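Long-range contact in glycoside Hydrolase (Bacteroides uniformis, PDB 5T9X), which probably hydrolyses agarose-type galactan chains from red algae as a family 16 glycoside hydrolase of a gut bacterium: residues A[86-98]-A[147-159]. Residues are numbered along the deposited sequence; the frame is centred on the assembly and turned at random.
Sequences GNFEKKWTDYYHA and TYTGCVTSKTRVV
W92 and S154 form a non-hydrogen-bonded antiparallel pair and T93 and T153 a hydrogen-bonded one, closed by two nearly straight backbone bonds: T93 N to T153 O at 2.9 Å and T153 N to T93 O at 3.1 Å. Beyond it, K155 N donates to K91 O from above the carbonyl plane. After T93 the regular pairing stops though the chains stay close, and a water accepts from C151 N and probably donates to D94 O.

T153 holds the following loop, 94-97. With chi1 at -56°, OG1 sits beside its own backbone N and donates to Y95 O at 2.7 Å, in the carbonyl plane and on a lone pair, while CG2 packs on H97 CB. A valine here would probably leave Y95 O without this hydroxyl donor and the loop less firmly held. T93 OG1 lies against T153 CB at 3.6 Å. On the same side, C151 SG makes a sulfur-aromatic contact at the edge of the Y96 ring, 5.4 Å from its centroid. On the other face, W92 brings indole CE3 to 3.6 Å from V152 CG1 and also lies against S154 CA. V152 CG2 meets the edge of the F88 ring, with W92 CB over one face, toward the rim.

K155 stretches back along 86-98, its aliphatic chain passing W92 N and touching T93 CG2, until NZ donates to E89 O at 2.8 Å in the carbonyl plane. E89 OE2 lies 4.5 Å from K155 NZ, beyond a salt bridge, and probably adds a weaker attraction.

The short strand 92-93 thus joins strand 140-154 within a sheet of the beta-sandwich expected for family 16. C151 also packs on strands 106-108 and 298-304, Y96 reaches strand 176-182, and D94 salt-bridges R110 just beyond strand 106-108.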
ATOM      1  N   GLY A  86     -13.000  -7.931  17.522  1.00 52.89           N
ATOM      2  CA  GLY A  86     -14.045  -8.810  17.019  1.00 49.53           C
ATOM      3  C   GLY A  86     -13.710  -9.391  15.661  1.00 46.09           C
ATOM      4  O   GLY A  86     -12.829 -10.242  15.550  1.00 47.09           O
ATOM      5  N   ASN A  87     -14.391  -8.907  14.628  1.00 42.57           N
ATOM      6  CA  ASN A  87     -14.248  -9.486  13.280  1.00 44.09           C
ATOM      7  C   ASN A  87     -12.940  -9.175  12.567  1.00 39.49           C
ATOM      8  O   ASN A  87     -12.497  -9.966  11.744  1.00 35.62           O
ATOM      9  CB  ASN A  87     -15.399  -9.065  12.371  1.00 47.09           C
ATOM     10  CG  ASN A  87     -16.620  -9.942  12.545  1.00 48.22           C
ATOM     11  OD1 ASN A  87     -16.907 -10.393  13.654  1.00 48.54           O
ATOM     12  ND2 ASN A  87     -17.329 -10.210  11.444  1.00 45.50           N
ATOM     13  N   PHE A  88     -12.374  -8.006  12.857  1.00 35.79           N
ATOM     14  CA  PHE A  88     -11.040  -7.593  12.404  1.00 34.63           C
ATOM     15  C   PHE A  88      -9.959  -8.625  12.780  1.00 34.16           C
ATOM     16  O   PHE A  88      -9.173  -9.034  11.943  1.00 32.36           O
ATOM     17  CB  PHE A  88     -10.728  -6.204  13.011  1.00 33.39           C
ATOM     18  CG  PHE A  88      -9.398  -5.658  12.647  1.00 30.87           C
ATOM     19  CD1 PHE A  88      -9.237  -4.920  11.481  1.00 29.08           C
ATOM     20  CD2 PHE A  88      -8.296  -5.873  13.480  1.00 30.56           C
ATOM     21  CE1 PHE A  88      -7.996  -4.425  11.133  1.00 28.66           C
ATOM     22  CE2 PHE A  88      -7.057  -5.368  13.143  1.00 28.74           C
ATOM     23  CZ  PHE A  88      -6.910  -4.644  11.963  1.00 29.38           C
ATOM     24  N   GLU A  89      -9.980  -9.064  14.033  1.00 36.24           N
ATOM     25  CA  GLU A  89      -9.021 -10.017  14.577  1.00 38.34           C
ATOM     26  C   GLU A  89      -8.995 -11.369  13.878  1.00 35.32           C
ATOM     27  O   GLU A  89      -8.054 -12.121  14.066  1.00 33.94           O
ATOM     28  CB  GLU A  89      -9.299 -10.203  16.077  1.00 46.71           C
ATOM     29  CG  GLU A  89      -8.344 -11.134  16.823  1.00 58.10           C
ATOM     30  CD  GLU A  89      -8.234 -10.854  18.330  1.00 69.28           C
ATOM     31  OE1 GLU A  89      -9.135 -10.192  18.917  1.00 74.96           O
ATOM     32  OE2 GLU A  89      -7.219 -11.299  18.936  1.00 72.69           O
ATOM     33  N   LYS A  90     -10.013 -11.709  13.093  1.00 36.20           N
ATOM     34  CA  LYS A  90     -10.018 -12.999  12.400  1.00 38.71           C
ATOM     35  C   LYS A  90      -9.111 -13.028  11.182  1.00 34.82           C
ATOM     36  O   LYS A  90      -8.773 -14.124  10.709  1.00 35.05           O
ATOM     37  CB  LYS A  90     -11.426 -13.393  11.960  1.00 45.81           C
ATOM     38  CG  LYS A  90     -12.407 -13.633  13.095  1.00 53.51           C
ATOM     39  CD  LYS A  90     -13.835 -13.561  12.574  1.00 60.67           C
ATOM     40  CE  LYS A  90     -14.836 -13.933  13.656  1.00 67.06           C
ATOM     41  NZ  LYS A  90     -16.230 -13.712  13.182  1.00 69.66           N
ATOM     42  N   LYS A  91      -8.760 -11.851  10.647  1.00 29.83           N
ATOM     43  CA  LYS A  91      -7.928 -11.764   9.438  1.00 28.62           C
ATOM     44  C   LYS A  91      -6.746 -10.810   9.477  1.00 24.94           C
ATOM     45  O   LYS A  91      -5.937 -10.830   8.562  1.00 23.10           O
ATOM     46  CB  LYS A  91      -8.820 -11.406   8.237  1.00 29.32           C
ATOM     47  CG  LYS A  91      -9.827 -12.487   7.922  1.00 30.26           C
ATOM     48  CD  LYS A  91     -10.882 -11.991   6.966  1.00 31.41           C
ATOM     49  CE  LYS A  91     -11.908 -13.075   6.720  1.00 29.91           C
ATOM     50  NZ  LYS A  91     -12.590 -12.750   5.460  1.00 31.27           N
ATOM     51  N   TRP A  92      -6.654  -9.980  10.507  1.00 23.40           N
ATOM     52  CA  TRP A  92      -5.764  -8.826  10.504  1.00 23.11           C
ATOM     53  C   TRP A  92      -5.202  -8.588  11.883  1.00 23.24           C
ATOM     54  O   TRP A  92      -5.824  -8.964  12.862  1.00 27.00           O
ATOM     55  CB  TRP A  92      -6.520  -7.573  10.068  1.00 22.90           C
ATOM     56  CG  TRP A  92      -7.230  -7.679   8.750  1.00 23.62           C
ATOM     57  CD1 TRP A  92      -8.567  -7.824   8.558  1.00 23.69           C
ATOM     58  CD2 TRP A  92      -6.646  -7.637   7.444  1.00 24.50           C
ATOM     59  NE1 TRP A  92      -8.856  -7.882   7.225  1.00 23.38           N
ATOM     60  CE2 TRP A  92      -7.697  -7.755   6.514  1.00 24.87           C
ATOM     61  CE3 TRP A  92      -5.341  -7.494   6.970  1.00 24.85           C
ATOM     62  CZ2 TRP A  92      -7.483  -7.755   5.124  1.00 26.57           C
ATOM     63  CZ3 TRP A  92      -5.122  -7.499   5.584  1.00 25.80           C
ATOM     64  CH2 TRP A  92      -6.192  -7.621   4.679  1.00 26.09           C
ATOM     65  N   THR A  93      -4.009  -8.005  11.961  1.00 23.11           N
ATOM     66  CA  THR A  93      -3.526  -7.380  13.189  1.00 23.80           C
ATOM     67  C   THR A  93      -3.391  -5.884  12.938  1.00 24.99           C
ATOM     68  O   THR A  93      -3.189  -5.467  11.799  1.00 26.94           O
ATOM     69  CB  THR A  93      -2.161  -7.926  13.626  1.00 24.97           C
ATOM     70  OG1 THR A  93      -1.157  -7.562  12.668  1.00 26.66           O
ATOM     71  CG2 THR A  93      -2.207  -9.435  13.816  1.00 24.42           C
ATOM     72  N   ASP A  94      -3.501  -5.081  14.000  1.00 25.21           N
ATOM     73  CA  ASP A  94      -3.448  -3.598  13.892  1.00 26.06           C
ATOM     74  C   ASP A  94      -2.038  -3.005  14.128  1.00 24.42           C
ATOM     75  O   ASP A  94      -1.886  -1.930  14.728  1.00 23.00           O
ATOM     76  CB  ASP A  94      -4.517  -2.920  14.810  1.00 27.67           C
ATOM     77  CG  ASP A  94      -4.481  -3.425  16.261  1.00 28.71           C
ATOM     78  OD1 ASP A  94      -3.593  -4.247  16.589  1.00 29.34           O
ATOM     79  OD2 ASP A  94      -5.369  -3.031  17.062  1.00 32.93           O
ATOM     80  N   TYR A  95      -1.016  -3.707  13.642  1.00 24.07           N
ATOM     81  CA  TYR A  95       0.354  -3.203  13.650  1.00 25.23           C
ATOM     82  C   TYR A  95       1.092  -3.753  12.443  1.00 25.42           C
ATOM     83  O   TYR A  95       0.521  -4.485  11.659  1.00 27.17           O
ATOM     84  CB  TYR A  95       1.069  -3.574  14.962  1.00 25.60           C
ATOM     85  CG  TYR A  95       2.076  -2.541  15.413  1.00 27.05           C
ATOM     86  CD1 TYR A  95       1.668  -1.317  15.909  1.00 28.73           C
ATOM     87  CD2 TYR A  95       3.447  -2.778  15.320  1.00 29.63           C
ATOM     88  CE1 TYR A  95       2.597  -0.356  16.313  1.00 29.91           C
ATOM     89  CE2 TYR A  95       4.383  -1.833  15.727  1.00 29.24           C
ATOM     90  CZ  TYR A  95       3.955  -0.627  16.234  1.00 29.63           C
ATOM     91  OH  TYR A  95       4.873   0.323  16.627  1.00 28.64           O
ATOM     92  N   TYR A  96       2.346  -3.349  12.279  1.00 26.64           N
ATOM     93  CA  TYR A  96       3.266  -3.858  11.239  1.00 27.10           C
ATOM     94  C   TYR A  96       3.662  -5.244  11.655  1.00 27.36           C
ATOM     95  O   TYR A  96       3.503  -5.590  12.818  1.00 29.30           O
ATOM     96  CB  TYR A  96       4.481  -2.928  11.193  1.00 25.22           C
ATOM     97  CG  TYR A  96       5.564  -3.147  10.173  1.00 24.60           C
ATOM     98  CD1 TYR A  96       5.346  -2.923   8.818  1.00 24.78           C
ATOM     99  CD2 TYR A  96       6.869  -3.441  10.575  1.00 25.15           C
ATOM    100  CE1 TYR A  96       6.376  -3.060   7.887  1.00 24.76           C
ATOM    101  CE2 TYR A  96       7.900  -3.583   9.652  1.00 24.46           C
ATOM    102  CZ  TYR A  96       7.657  -3.383   8.322  1.00 24.21           C
ATOM    103  OH  TYR A  96       8.693  -3.512   7.451  1.00 24.01           O
ATOM    104  N   HIS A  97       4.214  -6.011  10.718  1.00 29.44           N
ATOM    105  CA  HIS A  97       4.580  -7.414  10.946  1.00 31.78           C
ATOM    106  C   HIS A  97       5.770  -7.674  11.931  1.00 30.81           C
ATOM    107  O   HIS A  97       6.105  -8.815  12.196  1.00 32.69           O
ATOM    108  CB  HIS A  97       4.726  -8.182   9.577  1.00 34.34           C
ATOM    109  CG  HIS A  97       6.005  -7.953   8.806  1.00 37.73           C
ATOM    110  ND1 HIS A  97       7.125  -7.329   9.320  1.00 41.19           N
ATOM    111  CD2 HIS A  97       6.353  -8.350   7.557  1.00 38.10           C
ATOM    112  CE1 HIS A  97       8.077  -7.299   8.409  1.00 38.61           C
ATOM    113  NE2 HIS A  97       7.639  -7.926   7.334  1.00 38.86           N
ATOM    114  N   ALA A  98       6.398  -6.616  12.441  1.00 28.69           N
ATOM    115  CA  ALA A  98       7.540  -6.694  13.368  1.00 27.40           C
ATOM    116  C   ALA A  98       7.392  -5.502  14.294  1.00 25.86           C
ATOM    117  O   ALA A  98       6.609  -4.589  13.998  1.00 25.28           O
ATOM    118  CB  ALA A  98       8.872  -6.615  12.610  1.00 26.78           C
ATOM    119  N   THR A 147       4.428  11.852  14.115  1.00 26.98           N
ATOM    120  CA  THR A 147       3.119  11.844  13.510  1.00 27.14           C
ATOM    121  C   THR A 147       2.497  10.480  13.769  1.00 26.14           C
ATOM    122  O   THR A 147       3.030   9.486  13.331  1.00 26.73           O
ATOM    123  CB  THR A 147       3.251  12.113  12.022  1.00 28.10           C
ATOM    124  OG1 THR A 147       4.049  13.298  11.834  1.00 29.48           O
ATOM    125  CG2 THR A 147       1.897  12.302  11.410  1.00 28.79           C
ATOM    126  N   TYR A 148       1.405  10.434  14.520  1.00 25.26           N
ATOM    127  CA  TYR A 148       0.744   9.178  14.833  1.00 26.29           C
ATOM    128  C   TYR A 148      -0.135   8.784  13.657  1.00 26.09           C
ATOM    129  O   TYR A 148      -0.833   9.627  13.087  1.00 25.72           O
ATOM    130  CB  TYR A 148      -0.158   9.301  16.054  1.00 28.31           C
ATOM    131  CG  TYR A 148       0.478   9.384  17.407  1.00 29.25           C
ATOM    132  CD1 TYR A 148       1.866   9.454  17.586  1.00 30.74           C
ATOM    133  CD2 TYR A 148      -0.339   9.447  18.546  1.00 31.05           C
ATOM    134  CE1 TYR A 148       2.419   9.536  18.863  1.00 30.90           C
ATOM    135  CE2 TYR A 148       0.203   9.527  19.823  1.00 31.63           C
ATOM    136  CZ  TYR A 148       1.581   9.569  19.975  1.00 31.67           C
ATOM    137  OH  TYR A 148       2.107   9.638  21.234  1.00 32.62           O
ATOM    138  N   THR A 149      -0.102   7.505  13.300  1.00 24.62           N
ATOM    139  CA  THR A 149      -0.991   6.983  12.288  1.00 23.54           C
ATOM    140  C   THR A 149      -1.145   5.490  12.498  1.00 21.91           C
ATOM    141  O   THR A 149      -0.889   4.998  13.605  1.00 23.38           O
ATOM    142  CB  THR A 149      -0.512   7.369  10.878  1.00 25.37           C
ATOM    143  OG1 THR A 149      -1.543   7.089   9.932  1.00 24.44           O
ATOM    144  CG2 THR A 149       0.760   6.626  10.492  1.00 26.63           C
ATOM    145  N   GLY A 150      -1.585   4.760  11.486  1.00 20.42           N
ATOM    146  CA  GLY A 150      -1.852   3.327  11.652  1.00 20.33           C
ATOM    147  C   GLY A 150      -1.265   2.399  10.608  1.00 19.57           C
ATOM    148  O   GLY A 150      -0.936   2.820   9.520  1.00 20.11           O
ATOM    149  N   CYS A 151      -1.161   1.125  10.968  1.00 19.65           N
ATOM    150  CA  CYS A 151      -0.659   0.084  10.094  1.00 19.75           C
ATOM    151  C   CYS A 151      -1.383  -1.227  10.368  1.00 19.83           C
ATOM    152  O   CYS A 151      -1.612  -1.584  11.518  1.00 20.46           O
ATOM    153  CB  CYS A 151       0.829  -0.104  10.337  1.00 19.66           C
ATOM    154  SG  CYS A 151       1.655  -1.134   9.116  1.00 20.86           S
ATOM    155  N   VAL A 152      -1.711  -1.945   9.304  1.00 19.74           N
ATOM    156  CA  VAL A 152      -2.421  -3.212   9.373  1.00 19.08           C
ATOM    157  C   VAL A 152      -1.614  -4.269   8.622  1.00 19.04           C
ATOM    158  O   VAL A 152      -1.001  -3.993   7.586  1.00 17.13           O
ATOM    159  CB  VAL A 152      -3.804  -3.018   8.735  1.00 20.08           C
ATOM    160  CG1 VAL A 152      -4.486  -4.320   8.376  1.00 20.86           C
ATOM    161  CG2 VAL A 152      -4.686  -2.213   9.675  1.00 20.81           C
ATOM    162  N   THR A 153      -1.640  -5.490   9.146  1.00 19.74           N
ATOM    163  CA  THR A 153      -0.964  -6.632   8.543  1.00 20.47           C
ATOM    164  C   THR A 153      -1.902  -7.816   8.501  1.00 21.06           C
ATOM    165  O   THR A 153      -2.596  -8.100   9.487  1.00 21.64           O
ATOM    166  CB  THR A 153       0.272  -7.064   9.376  1.00 20.70           C
ATOM    167  OG1 THR A 153       1.148  -5.949   9.533  1.00 21.52           O
ATOM    168  CG2 THR A 153       1.050  -8.207   8.679  1.00 20.98           C
ATOM    169  N   SER A 154      -1.857  -8.554   7.393  1.00 20.96           N
ATOM    170  CA  SER A 154      -2.659  -9.761   7.246  1.00 21.22           C
ATOM    171  C   SER A 154      -2.222 -10.873   8.203  1.00 22.43           C
ATOM    172  O   SER A 154      -1.073 -10.914   8.645  1.00 21.35           O
ATOM    173  CB  SER A 154      -2.560 -10.278   5.822  1.00 20.38           C
ATOM    174  OG  SER A 154      -1.251 -10.726   5.573  1.00 20.28           O
ATOM    175  N   LYS A 155      -3.141 -11.780   8.510  1.00 25.19           N
ATOM    176  CA  LYS A 155      -2.815 -12.928   9.370  1.00 27.59           C
ATOM    177  C   LYS A 155      -2.257 -14.075   8.574  1.00 26.82           C
ATOM    178  O   LYS A 155      -1.527 -14.856   9.131  1.00 28.08           O
ATOM    179  CB  LYS A 155      -3.997 -13.380  10.253  1.00 29.49           C
ATOM    180  CG  LYS A 155      -4.136 -12.528  11.507  1.00 31.90           C
ATOM    181  CD  LYS A 155      -4.987 -13.144  12.610  1.00 34.81           C
ATOM    182  CE  LYS A 155      -4.485 -12.648  13.973  1.00 39.27           C
ATOM    183  NZ  LYS A 155      -5.474 -12.718  15.088  1.00 41.45           N
ATOM    184  N   THR A 156      -2.585 -14.168   7.284  1.00 28.20           N
ATOM    185  CA  THR A 156      -2.008 -15.179   6.393  1.00 28.36           C
ATOM    186  C   THR A 156      -1.227 -14.521   5.252  1.00 27.77           C
ATOM    187  O   THR A 156      -1.314 -13.325   5.042  1.00 25.98           O
ATOM    188  CB  THR A 156      -3.098 -16.131   5.814  1.00 31.05           C
ATOM    189  OG1 THR A 156      -3.947 -15.422   4.902  1.00 33.09           O
ATOM    190  CG2 THR A 156      -3.936 -16.778   6.944  1.00 30.58           C
ATOM    191  N   ARG A 157      -0.480 -15.329   4.503  1.00 27.62           N
ATOM    192  CA  ARG A 157       0.380 -14.824   3.446  1.00 26.83           C
ATOM    193  C   ARG A 157      -0.070 -15.268   2.103  1.00 23.40           C
ATOM    194  O   ARG A 157      -0.815 -16.194   1.996  1.00 25.49           O
ATOM    195  CB  ARG A 157       1.798 -15.290   3.676  1.00 29.11           C
ATOM    196  CG  ARG A 157       2.310 -14.804   5.013  1.00 32.17           C
ATOM    197  CD  ARG A 157       3.817 -14.828   5.065  1.00 35.31           C
ATOM    198  NE  ARG A 157       4.310 -15.812   6.027  1.00 41.77           N
ATOM    199  CZ  ARG A 157       4.518 -15.583   7.332  1.00 42.88           C
ATOM    200  NH1 ARG A 157       4.257 -14.392   7.922  1.00 39.17           N
ATOM    201  NH2 ARG A 157       4.986 -16.582   8.059  1.00 42.65           N
ATOM    202  N   VAL A 158       0.386 -14.566   1.082  1.00 21.89           N
ATOM    203  CA  VAL A 158       0.094 -14.898  -0.297  1.00 20.71           C
ATOM    204  C   VAL A 158       1.399 -15.155  -1.016  1.00 19.56           C
ATOM    205  O   VAL A 158       2.463 -14.716  -0.573  1.00 19.41           O
ATOM    206  CB  VAL A 158      -0.742 -13.817  -1.011  1.00 20.75           C
ATOM    207  CG1 VAL A 158      -2.038 -13.613  -0.257  1.00 21.82           C
ATOM    208  CG2 VAL A 158      -0.022 -12.491  -1.142  1.00 21.03           C
ATOM    209  N   VAL A 159       1.304 -15.904  -2.101  1.00 18.43           N
ATOM    210  CA  VAL A 159       2.420 -16.170  -2.960  1.00 18.67           C
ATOM    211  C   VAL A 159       1.882 -16.369  -4.345  1.00 17.90           C
ATOM    212  O   VAL A 159       0.711 -16.697  -4.507  1.00 18.37           O
ATOM    213  CB  VAL A 159       3.221 -17.411  -2.488  1.00 20.40           C
ATOM    214  CG1 VAL A 159       2.478 -18.729  -2.767  1.00 20.20           C
ATOM    215  CG2 VAL A 159       4.611 -17.428  -3.146  1.00 21.32           C
TER
HETATM  216  O   HOH W   1      -1.216   0.657  13.773  1.00 18.60           O